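Local coordinates for signal transduction histidine-protein kinase/phosphatase MprB (Mycobacterium hassiacum, PDB 6BLK) that probably autophosphorylates on a histidine with ATP as the sensor kinase of a two-component system, and probably also acts as a phosphoprotein phosphatase, at residues Thr34-Gly42 / His150-Met158. Sequence-based numbering, arbitrary orientation. Where two conformers were deposited one is given.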
# COMPACT_ATOMS: atom_id res chain seq x y z
N THR A 34 -6.68 -9.05 -6.26
CA THR A 34 -8.00 -9.53 -5.85
C THR A 34 -8.69 -8.37 -5.13
O THR A 34 -8.41 -8.11 -3.96
CB THR A 34 -7.89 -10.74 -4.92
OG1 THR A 34 -7.00 -11.71 -5.50
CG2 THR A 34 -9.25 -11.37 -4.71
N VAL A 35 -9.60 -7.68 -5.82
CA VAL A 35 -10.17 -6.43 -5.31
C VAL A 35 -11.69 -6.55 -5.30
O VAL A 35 -12.33 -6.63 -6.36
CB VAL A 35 -9.71 -5.22 -6.14
CG1 VAL A 35 -10.34 -3.93 -5.71
CG2 VAL A 35 -8.20 -5.07 -6.00
N THR A 36 -12.26 -6.60 -4.10
CA THR A 36 -13.71 -6.53 -4.05
C THR A 36 -14.16 -5.09 -4.28
O THR A 36 -13.50 -4.14 -3.85
CB THR A 36 -14.24 -7.05 -2.71
OG1 THR A 36 -15.60 -7.51 -2.87
CG2 THR A 36 -14.22 -5.97 -1.65
N PRO A 37 -15.27 -4.89 -5.00
CA PRO A 37 -15.77 -3.52 -5.24
C PRO A 37 -16.06 -2.78 -3.94
O PRO A 37 -16.88 -3.22 -3.12
CB PRO A 37 -17.05 -3.73 -6.05
CG PRO A 37 -16.82 -5.07 -6.75
CD PRO A 37 -16.04 -5.88 -5.77
N TRP A 38 -15.43 -1.61 -3.81
CA TRP A 38 -15.47 -0.80 -2.59
C TRP A 38 -15.44 0.68 -2.92
O TRP A 38 -14.55 1.15 -3.61
CB TRP A 38 -14.31 -1.15 -1.67
CG TRP A 38 -14.46 -0.68 -0.28
CD1 TRP A 38 -13.77 0.34 0.36
CD2 TRP A 38 -15.36 -1.23 0.67
NE1 TRP A 38 -14.23 0.46 1.65
CE2 TRP A 38 -15.21 -0.48 1.87
CE3 TRP A 38 -16.29 -2.25 0.63
CZ2 TRP A 38 -15.94 -0.76 3.00
CZ3 TRP A 38 -17.02 -2.53 1.74
CH2 TRP A 38 -16.84 -1.79 2.93
N GLN A 39 -16.37 1.43 -2.35
CA GLN A 39 -16.47 2.87 -2.58
C GLN A 39 -16.09 3.60 -1.29
O GLN A 39 -16.60 3.26 -0.22
CB GLN A 39 -17.88 3.29 -3.01
CG GLN A 39 -18.04 4.79 -3.17
CD GLN A 39 -19.48 5.23 -3.30
OE1 GLN A 39 -20.16 5.47 -2.30
NE2 GLN A 39 -19.96 5.32 -4.52
N VAL A 40 -15.17 4.54 -1.41
CA VAL A 40 -14.72 5.37 -0.30
C VAL A 40 -15.12 6.80 -0.63
O VAL A 40 -15.08 7.20 -1.80
CB VAL A 40 -13.20 5.26 -0.10
CG1 VAL A 40 -12.72 6.27 0.96
CG2 VAL A 40 -12.79 3.81 0.29
N ILE A 41 -15.54 7.57 0.38
CA ILE A 41 -15.83 8.98 0.19
C ILE A 41 -14.55 9.74 0.49
O ILE A 41 -14.00 9.63 1.60
CB ILE A 41 -16.99 9.46 1.09
CG1 ILE A 41 -18.24 8.58 0.92
CG2 ILE A 41 -17.30 10.94 0.78
CD1 ILE A 41 -18.82 8.58 -0.45
N GLY A 42 -14.05 10.46 -0.48
CA GLY A 42 -12.86 11.26 -0.29
C GLY A 42 -12.26 11.77 -1.57
O GLY A 42 -12.96 12.21 -2.50
N HIS A 150 -0.98 -3.03 5.51
CA HIS A 150 -2.40 -3.24 5.69
C HIS A 150 -3.06 -1.87 5.89
O HIS A 150 -2.70 -1.15 6.82
CB HIS A 150 -2.66 -4.09 6.95
CG HIS A 150 -2.13 -5.49 6.91
ND1 HIS A 150 -2.97 -6.58 6.88
CD2 HIS A 150 -0.87 -5.99 6.97
CE1 HIS A 150 -2.26 -7.69 6.90
NE2 HIS A 150 -0.98 -7.36 6.94
N ILE A 151 -4.05 -1.56 5.05
CA ILE A 151 -4.77 -0.29 5.09
C ILE A 151 -6.26 -0.58 5.22
O ILE A 151 -6.87 -1.20 4.34
CB ILE A 151 -4.50 0.55 3.83
CG1 ILE A 151 -3.02 0.97 3.79
CG2 ILE A 151 -5.43 1.77 3.78
CD1 ILE A 151 -2.58 1.62 2.51
N VAL A 152 -6.85 -0.07 6.29
CA VAL A 152 -8.28 -0.19 6.51
C VAL A 152 -8.92 1.12 6.09
O VAL A 152 -8.49 2.19 6.53
CB VAL A 152 -8.57 -0.55 7.97
CG1 VAL A 152 -10.08 -0.56 8.22
CG2 VAL A 152 -7.98 -1.89 8.29
N LEU A 153 -9.97 1.05 5.24
CA LEU A 153 -10.66 2.22 4.69
C LEU A 153 -12.15 2.09 4.99
O LEU A 153 -12.77 1.07 4.65
CB LEU A 153 -10.48 2.38 3.19
CG LEU A 153 -9.05 2.76 2.77
CD1 LEU A 153 -8.99 2.72 1.25
CD2 LEU A 153 -8.66 4.13 3.34
N PRO A 154 -12.77 3.10 5.58
CA PRO A 154 -14.23 3.08 5.67
C PRO A 154 -14.85 3.26 4.29
O PRO A 154 -14.28 3.88 3.39
CB PRO A 154 -14.55 4.27 6.58
CG PRO A 154 -13.42 5.17 6.44
CD PRO A 154 -12.19 4.32 6.15
N GLY A 155 -16.01 2.66 4.12
CA GLY A 155 -16.72 2.86 2.86
C GLY A 155 -17.91 1.93 2.76
O GLY A 155 -18.43 1.46 3.77
N ARG A 156 -18.26 1.60 1.52
CA ARG A 156 -19.41 0.74 1.29
C ARG A 156 -19.16 -0.20 0.12
O ARG A 156 -18.44 0.14 -0.82
CB ARG A 156 -20.67 1.58 1.05
CG ARG A 156 -20.67 2.43 -0.17
CD ARG A 156 -21.76 3.50 -0.09
NE ARG A 156 -23.10 2.94 -0.29
CZ ARG A 156 -24.18 3.68 -0.54
NH1 ARG A 156 -24.09 5.00 -0.61
NH2 ARG A 156 -25.35 3.08 -0.73
N PRO A 157 -19.75 -1.39 0.17
CA PRO A 157 -19.66 -2.28 -0.98
C PRO A 157 -20.41 -1.70 -2.16
O PRO A 157 -21.46 -1.04 -2.02
CB PRO A 157 -20.29 -3.58 -0.46
CG PRO A 157 -21.14 -3.19 0.61
CD PRO A 157 -20.46 -2.03 1.27
N MET A 158 -19.86 -1.92 -3.35
CA MET A 158 -20.49 -1.42 -4.56
C MET A 158 -21.14 -2.60 -5.29
O MET A 158 -20.72 -3.75 -5.14
CB MET A 158 -19.47 -0.73 -5.47
CG MET A 158 -18.71 0.37 -4.80
SD MET A 158 -17.48 1.12 -5.89
CE MET A 158 -18.56 1.96 -7.06
OXT MET A 158 -22.10 -2.41 -6.04
O HOH W 1 -15.37 6.48 3.10
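Trp38 lays one face of its indole against the backbone of Arg156, a worked example of how an aromatic ring can cover the place where a chain changes course. Arg156 O lies over the ring, 3.5 Å from Trp38 CE3, while Gly155 C is offset toward the rim. With CG anti to the backbone N (chi1 -164°), the ring reaches along the closing segment, and Trp38 CZ3 meets Pro157 CD at 3.5 Å, the two side chains crossing at a slant. At the pyrrole end, Trp38 NE1 gives Leu153 O a weak, bent hydrogen bond of 3.4 Å. Gly155 CA comes within 3.1 Å of Gln39 O in a CA-H...O contact.

On the other face of this two-stranded pairing, Gln39 and Arg156 run side by side in the same direction, their amide and guanidinium planes 88° apart. The touch is made by Gln39 OE1 against Arg156 CD, at 3.4 Å, rather than by the charged end. Beneath them the two residues form an antiparallel hydrogen-bonded pair, with N-H...O bonds of 2.9 Å both from Gln39 N to Arg156 O and from Arg156 N to Gln39 O. Met158 brings CG and SD against Gln39 CB, and Met158 N gives Pro37 O a hydrogen bond of 3.3 Å, the donor lying above the carbonyl plane. Further in, Val40 CG2 meets Leu153 CB nearly at right angles, and Met11 of helix 11-25 touches both side chains. A water bridges Ile41 N and Pro154 O.

Residues 150-154 run at 74° to residues 38-40, and strand 156-157 then pairs antiparallel with the end of strand 30-40: a C-terminal strand added beside it in the mixed sheet of this GHKL-type ATP-binding domain of a histidine kinase, away from the nucleotide site.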